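Local coordinates for protein TRAP-type C4-dicarboxylate:H+ symport system substrate-binding component DctP (Shewanella oneidensis, PDB 4MX6) that probably captures C4-dicarboxylates such as succinate in the periplasm and delivers them to a TRAP-type proton-coupled transporter, at residues Phe206-Gln210 with Thr211-Asp215; Val248-Ser251 with Asp252-Lys256. All blocks are in the same frame, centred on the assembly; numbering follows the deposited sequence.

Interaction 1. Residues Phe206-Gln210 with Thr211-Asp215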
ATOM      1  N   PHE A 206       2.190  12.824   8.974  1.00  8.70           N
ATOM      2  CA  PHE A 206       2.401  13.100  10.382  1.00  9.02           C
ATOM      3  C   PHE A 206       2.159  14.583  10.696  1.00  8.66           C
ATOM      4  O   PHE A 206       1.455  14.920  11.647  1.00  9.12           O
ATOM      5  CB  PHE A 206       3.796  12.694  10.868  1.00  9.98           C
ATOM      6  CG  PHE A 206       4.043  13.084  12.294  1.00  9.76           C
ATOM      7  CD1 PHE A 206       3.664  12.244  13.332  1.00  9.85           C
ATOM      8  CD2 PHE A 206       4.586  14.314  12.608  1.00 11.03           C
ATOM      9  CE1 PHE A 206       3.842  12.617  14.651  1.00 10.44           C
ATOM     10  CE2 PHE A 206       4.766  14.689  13.927  1.00 10.85           C
ATOM     11  CZ  PHE A 206       4.397  13.839  14.948  1.00 11.19           C
ATOM     12  N   THR A 207       2.747  15.463   9.902  1.00  9.17           N
ATOM     13  CA  THR A 207       2.633  16.893  10.156  1.00  9.46           C
ATOM     14  C   THR A 207       1.192  17.375   9.975  1.00  9.24           C
ATOM     15  O   THR A 207       0.731  18.225  10.738  1.00  9.77           O
ATOM     16  CB  THR A 207       3.597  17.686   9.252  1.00 12.06           C
ATOM     17  OG1 THR A 207       4.941  17.246   9.486  1.00 14.88           O
ATOM     18  CG2 THR A 207       3.506  19.182   9.523  1.00 12.15           C
ATOM     19  N   LEU A 208       0.484  16.843   8.982  1.00  8.97           N
ATOM     20  CA  LEU A 208      -0.911  17.204   8.798  1.00  8.67           C
ATOM     21  C   LEU A 208      -1.753  16.816  10.008  1.00  8.38           C
ATOM     22  O   LEU A 208      -2.624  17.580  10.427  1.00  9.06           O
ATOM     23  CB  LEU A 208      -1.460  16.551   7.530  1.00  9.59           C
ATOM     24  CG  LEU A 208      -0.876  17.070   6.211  1.00 11.67           C
ATOM     25  CD1 LEU A 208      -1.222  16.124   5.064  1.00 12.48           C
ATOM     26  CD2 LEU A 208      -1.362  18.490   5.907  1.00 12.54           C
ATOM     27  N   LEU A 209      -1.508  15.630  10.560  1.00  7.92           N
ATOM     28  CA  LEU A 209      -2.226  15.182  11.753  1.00  7.86           C
ATOM     29  C   LEU A 209      -1.843  16.043  12.957  1.00  8.00           C
ATOM     30  O   LEU A 209      -2.702  16.485  13.735  1.00  8.15           O
ATOM     31  CB  LEU A 209      -1.900  13.728  12.082  1.00  7.84           C
ATOM     32  CG  LEU A 209      -2.322  12.661  11.077  1.00  7.99           C
ATOM     33  CD1 LEU A 209      -1.659  11.352  11.450  1.00  8.30           C
ATOM     34  CD2 LEU A 209      -3.830  12.500  11.017  1.00  9.61           C
ATOM     35  N   GLN A 210      -0.542  16.245  13.129  1.00  8.81           N
ATOM     36  CA  GLN A 210      -0.020  16.988  14.279  1.00  8.79           C
ATOM     37  C   GLN A 210      -0.657  18.373  14.377  1.00  8.88           C
ATOM     38  O   GLN A 210      -1.049  18.829  15.453  1.00 10.01           O
ATOM     39  CB  GLN A 210       1.498  17.123  14.153  1.00  9.38           C
ATOM     40  CG  GLN A 210       2.157  17.919  15.258  1.00 11.09           C
ATOM     41  CD  GLN A 210       3.583  18.248  14.935  1.00 14.55           C
ATOM     42  OE1 GLN A 210       3.924  18.561  13.791  1.00 16.53           O
ATOM     43  NE2 GLN A 210       4.440  18.171  15.936  1.00 16.64           N
ATOM     44  N   THR A 211      -0.732  19.042  13.237  1.00  8.95           N
ATOM     45  CA  THR A 211      -1.208  20.413  13.159  1.00  9.95           C
ATOM     46  C   THR A 211      -2.720  20.526  13.002  1.00 10.19           C
ATOM     47  O   THR A 211      -3.245  21.631  12.947  1.00 11.26           O
ATOM     48  CB  THR A 211      -0.545  21.178  11.992  1.00 10.99           C
ATOM     49  OG1 THR A 211      -0.885  20.553  10.745  1.00 11.38           O
ATOM     50  CG2 THR A 211       0.967  21.233  12.155  1.00 11.83           C
ATOM     51  N   ARG A 212      -3.408  19.391  12.928  1.00  9.85           N
ATOM     52  CA  ARG A 212      -4.864  19.363  12.773  1.00 10.00           C
ATOM     53  C   ARG A 212      -5.321  19.973  11.455  1.00 10.42           C
ATOM     54  O   ARG A 212      -6.474  20.355  11.312  1.00 11.42           O
ATOM     55  CB  ARG A 212      -5.585  19.988  13.985  1.00 10.25           C
ATOM     56  CG  ARG A 212      -5.351  19.195  15.274  1.00 10.18           C
ATOM     57  CD  ARG A 212      -5.909  19.891  16.504  1.00 10.86           C
ATOM     58  NE  ARG A 212      -7.340  20.168  16.384  1.00 11.15           N
ATOM     59  CZ  ARG A 212      -8.306  19.314  16.705  1.00 11.27           C
ATOM     60  NH1 ARG A 212      -8.021  18.116  17.197  1.00 11.00           N
ATOM     61  NH2 ARG A 212      -9.572  19.677  16.556  1.00 13.20           N
ATOM     62  N   ALA A 213      -4.435  20.003  10.462  1.00  9.82           N
ATOM     63  CA  ALA A 213      -4.850  20.302   9.091  1.00 10.07           C
ATOM     64  C   ALA A 213      -5.805  19.226   8.580  1.00  9.21           C
ATOM     65  O   ALA A 213      -6.666  19.497   7.739  1.00 10.43           O
ATOM     66  CB  ALA A 213      -3.658  20.414   8.179  1.00 10.92           C
ATOM     67  N   ILE A 214      -5.639  18.012   9.103  1.00  9.27           N
ATOM     68  CA  ILE A 214      -6.595  16.936   8.903  1.00  9.79           C
ATOM     69  C   ILE A 214      -6.989  16.388  10.270  1.00  9.36           C
ATOM     70  O   ILE A 214      -6.258  16.551  11.253  1.00 10.12           O
ATOM     71  CB  ILE A 214      -6.028  15.808   8.018  1.00 10.38           C
ATOM     72  CG1 ILE A 214      -4.791  15.205   8.672  1.00 10.94           C
ATOM     73  CG2 ILE A 214      -5.740  16.327   6.622  1.00 12.00           C
ATOM     74  CD1 ILE A 214      -4.166  14.054   7.902  1.00 10.73           C
ATOM     75  N   ASP A 215      -8.152  15.756  10.318  1.00  8.75           N
ATOM     76  CA  ASP A 215      -8.652  15.119  11.519  1.00  9.32           C
ATOM     77  C   ASP A 215      -8.198  13.673  11.662  1.00  9.61           C
ATOM     78  O   ASP A 215      -7.995  13.198  12.777  1.00 11.07           O
ATOM     79  CB  ASP A 215     -10.175  15.193  11.523  1.00 10.23           C
ATOM     80  CG  ASP A 215     -10.667  16.620  11.538  1.00 11.20           C
ATOM     81  OD1 ASP A 215     -10.379  17.317  12.532  1.00 11.36           O
ATOM     82  OD2 ASP A 215     -11.312  17.043  10.562  1.00 12.74           O
TER
HETATM   83  O   HOH W   1      -5.440  15.543  13.880  1.00  9.63           O
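Thr211 holds OG1 between its own backbone N and carbonyl carbon (chi1 62°), which turns the hydroxyl back onto Thr207 O at 2.8 Å. Ile214 sets CG1 in the same kind of position, with CD1 anti beyond it (chi2 178°), and this brings CD1 against Leu208 CB and Leu209 CD2. Thr207 O is gripped twice. Thr211 OG1 donates from one face of its carbonyl plane and Thr211 N from the other, the latter at 3.0 Å. Arg212 then leaves the helix with a positive phi of 64°, and the turn is a Schellman motif. Arg212 N donates to Leu209 O. Ile214 N makes a weak bond to Leu208 O at 3.3 Å. Apolar side chains also meet across the turn. Ile214 CD1 presses on Leu209 CD2 at 3.5 Å, tighter than usual, and lies 3.7 Å from Leu208 CB. Ala213 CB meets Leu208 CD2. A water donates to both Leu209 O and Ile214 O. The turn ends helix 205-210 and leads toward strand 217-219. Leu209 also packs on the loop residues Val232 and Gln233, and Asp215 OD2 accepts from the backbone N of Lys177, at the start of strand 177-180.

Interaction 2. Residues Val248-Ser251 with Asp252-Lys256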
ATOM      1  N   VAL A 248       5.511  -4.205  -6.784  1.00  5.66           N
ATOM      2  CA  VAL A 248       6.916  -3.947  -7.074  1.00  6.34           C
ATOM      3  C   VAL A 248       7.052  -3.855  -8.595  1.00  5.65           C
ATOM      4  O   VAL A 248       6.652  -4.774  -9.317  1.00  6.80           O
ATOM      5  CB  VAL A 248       7.821  -5.045  -6.499  1.00  6.98           C
ATOM      6  CG1 VAL A 248       9.280  -4.736  -6.787  1.00  8.92           C
ATOM      7  CG2 VAL A 248       7.567  -5.235  -5.002  1.00  8.00           C
ATOM      8  N   VAL A 249       7.555  -2.720  -9.071  1.00  5.95           N
ATOM      9  CA  VAL A 249       7.637  -2.448 -10.499  1.00  6.64           C
ATOM     10  C   VAL A 249       9.004  -1.934 -10.916  1.00  6.84           C
ATOM     11  O   VAL A 249       9.759  -1.388 -10.118  1.00  7.62           O
ATOM     12  CB  VAL A 249       6.577  -1.407 -10.947  1.00  7.09           C
ATOM     13  CG1 VAL A 249       5.161  -1.933 -10.720  1.00  7.59           C
ATOM     14  CG2 VAL A 249       6.747  -0.090 -10.227  1.00  7.58           C
ATOM     15  N   THR A 250       9.288  -2.118 -12.197  1.00  7.06           N
ATOM     16  CA  THR A 250      10.435  -1.507 -12.849  1.00  7.64           C
ATOM     17  C   THR A 250       9.975  -0.903 -14.174  1.00  7.29           C
ATOM     18  O   THR A 250       8.797  -0.999 -14.529  1.00  8.05           O
ATOM     19  CB  THR A 250      11.594  -2.523 -13.055  1.00  7.78           C
ATOM     20  OG1 THR A 250      12.763  -1.856 -13.537  1.00  8.63           O
ATOM     21  CG2 THR A 250      11.242  -3.616 -14.039  1.00  8.43           C
ATOM     22  N   SER A 251      10.885  -0.272 -14.903  1.00  8.35           N
ATOM     23  CA  SER A 251      10.557   0.202 -16.242  1.00  8.98           C
ATOM     24  C   SER A 251      10.930  -0.853 -17.268  1.00  9.42           C
ATOM     25  O   SER A 251      11.912  -1.588 -17.113  1.00  9.69           O
ATOM     26  CB  SER A 251      11.246   1.525 -16.580  1.00  9.73           C
ATOM     27  OG  SER A 251      12.643   1.355 -16.743  1.00 10.38           O
ATOM     28  N   ASP A 252      10.157  -0.907 -18.338  1.00 10.58           N
ATOM     29  CA  ASP A 252      10.445  -1.800 -19.431  1.00 12.17           C
ATOM     30  C   ASP A 252      11.837  -1.526 -19.984  1.00 11.95           C
ATOM     31  O   ASP A 252      12.574  -2.459 -20.303  1.00 13.00           O
ATOM     32  CB  ASP A 252       9.383  -1.610 -20.504  1.00 15.87           C
ATOM     33  CG  ASP A 252       9.500  -2.599 -21.611  1.00 19.87           C
ATOM     34  OD1 ASP A 252       9.304  -3.806 -21.333  1.00 21.32           O
ATOM     35  OD2 ASP A 252       9.782  -2.165 -22.750  1.00 22.62           O
ATOM     36  N   ALA A 253      12.194  -0.251 -20.099  1.00 12.80           N
ATOM     37  CA  ALA A 253      13.478   0.105 -20.683  1.00 13.88           C
ATOM     38  C   ALA A 253      14.631  -0.450 -19.844  1.00 13.15           C
ATOM     39  O   ALA A 253      15.576  -1.024 -20.386  1.00 14.50           O
ATOM     40  CB  ALA A 253      13.592   1.615 -20.840  1.00 15.59           C
ATOM     41  N   PHE A 254      14.568  -0.293 -18.525  1.00 12.29           N
ATOM     42  CA  PHE A 254      15.627  -0.834 -17.683  1.00 11.73           C
ATOM     43  C   PHE A 254      15.640  -2.361 -17.719  1.00 10.94           C
ATOM     44  O   PHE A 254      16.688  -2.989 -17.880  1.00 11.81           O
ATOM     45  CB  PHE A 254      15.508  -0.366 -16.235  1.00 12.11           C
ATOM     46  CG  PHE A 254      16.463  -1.067 -15.328  1.00 12.74           C
ATOM     47  CD1 PHE A 254      17.827  -0.822 -15.416  1.00 13.82           C
ATOM     48  CD2 PHE A 254      16.016  -2.007 -14.413  1.00 13.31           C
ATOM     49  CE1 PHE A 254      18.716  -1.491 -14.595  1.00 14.80           C
ATOM     50  CE2 PHE A 254      16.910  -2.674 -13.598  1.00 14.27           C
ATOM     51  CZ  PHE A 254      18.259  -2.416 -13.697  1.00 14.48           C
ATOM     52  N   TRP A 255      14.468  -2.963 -17.599  1.00 10.58           N
ATOM     53  CA  TRP A 255      14.394  -4.414 -17.517  1.00 10.41           C
ATOM     54  C   TRP A 255      14.953  -5.052 -18.798  1.00 11.19           C
ATOM     55  O   TRP A 255      15.712  -6.017 -18.731  1.00 11.76           O
ATOM     56  CB  TRP A 255      12.945  -4.818 -17.258  1.00 10.04           C
ATOM     57  CG  TRP A 255      12.724  -6.173 -16.629  1.00 10.38           C
ATOM     58  CD1 TRP A 255      11.889  -7.147 -17.095  1.00 10.86           C
ATOM     59  CD2 TRP A 255      13.281  -6.682 -15.401  1.00 10.30           C
ATOM     60  NE1 TRP A 255      11.899  -8.223 -16.252  1.00 11.35           N
ATOM     61  CE2 TRP A 255      12.745  -7.968 -15.206  1.00 10.67           C
ATOM     62  CE3 TRP A 255      14.178  -6.182 -14.457  1.00 10.72           C
ATOM     63  CZ2 TRP A 255      13.074  -8.763 -14.114  1.00 11.30           C
ATOM     64  CZ3 TRP A 255      14.507  -6.984 -13.370  1.00 11.33           C
ATOM     65  CH2 TRP A 255      13.965  -8.255 -13.215  1.00 11.51           C
ATOM     66  N   LYS A 256      14.606  -4.485 -19.947  1.00 12.54           N
ATOM     67  CA  LYS A 256      15.122  -4.969 -21.228  1.00 15.43           C
ATOM     68  C   LYS A 256      16.617  -4.698 -21.407  1.00 15.06           C
ATOM     69  O   LYS A 256      17.276  -5.387 -22.185  1.00 17.52           O
ATOM     70  CB  LYS A 256      14.337  -4.348 -22.385  1.00 17.82           C
ATOM     71  CG  LYS A 256      12.963  -4.965 -22.559  1.00 20.96           C
ATOM     72  CD  LYS A 256      12.159  -4.312 -23.672  1.00 23.33           C
ATOM     73  CE  LYS A 256      10.816  -5.013 -23.851  1.00 25.02           C
ATOM     74  NZ  LYS A 256       9.898  -4.273 -24.759  1.00 26.42           N
TER
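Thr250 touches Phe254 and Trp255 where strand 243-251 runs into helix 252-257 through a serine N-cap. The strand and helix segments meet at 81°, so the chain turns almost at a right angle. Before the turn the strand pairs with strand 148-158, for example through the backbone of Val248 and Leu151. Thr250 is the first to reach the helix. Its OG1 lies at the edge of the Phe254 ring, near the ring plane, 3.4 Å from CD2. The polar partner of this hydroxyl is Gln96 O. The other branch of Thr250, CG2, sits 3.8 Å from Trp255 CB and meets the indole obliquely. Ser251 follows as the cap. Its OG stands between the backbone N and the carbonyl carbon (chi1 70°), where it accepts from Phe254 N at 3.1 Å, with an N-H...O angle of 161°. The first-turn amides have no carbonyl of a preceding helical turn to bond to. With an alanine here, Phe254 N is likely to lose its capping acceptor and the start of the helix to be less well held. Ser251 O accepts from Trp255 N at 2.9 Å. Trp255 also forms a cation-pi pair with Arg263 of helix 260-295. Within the helix, one turn apart, Lys256 NZ forms a salt bridge with Asp252, 2.9 Å from OD2 and on its syn lone pair.

Interactions 1 and 2 lie on opposite sides of the chain's centre. Their centres are about 36 Å apart, and their nearest atoms are about 23 Å apart. They do not touch. Both are helix ends, of opposite kind: 206-215 finishes a helix, whereas 248-256 starts one. Interaction 1 is the one near the succinate site. The side chain of Ile214 is about 4 Å from that of Arg179, a succinate-binding residue. The side chain of Leu209 is about 8 Å from that of Asn219 and about 10 Å from the bound succinate. This is consistent with a second-shell place behind Arg179, while interaction 2 lies away from the binding residues.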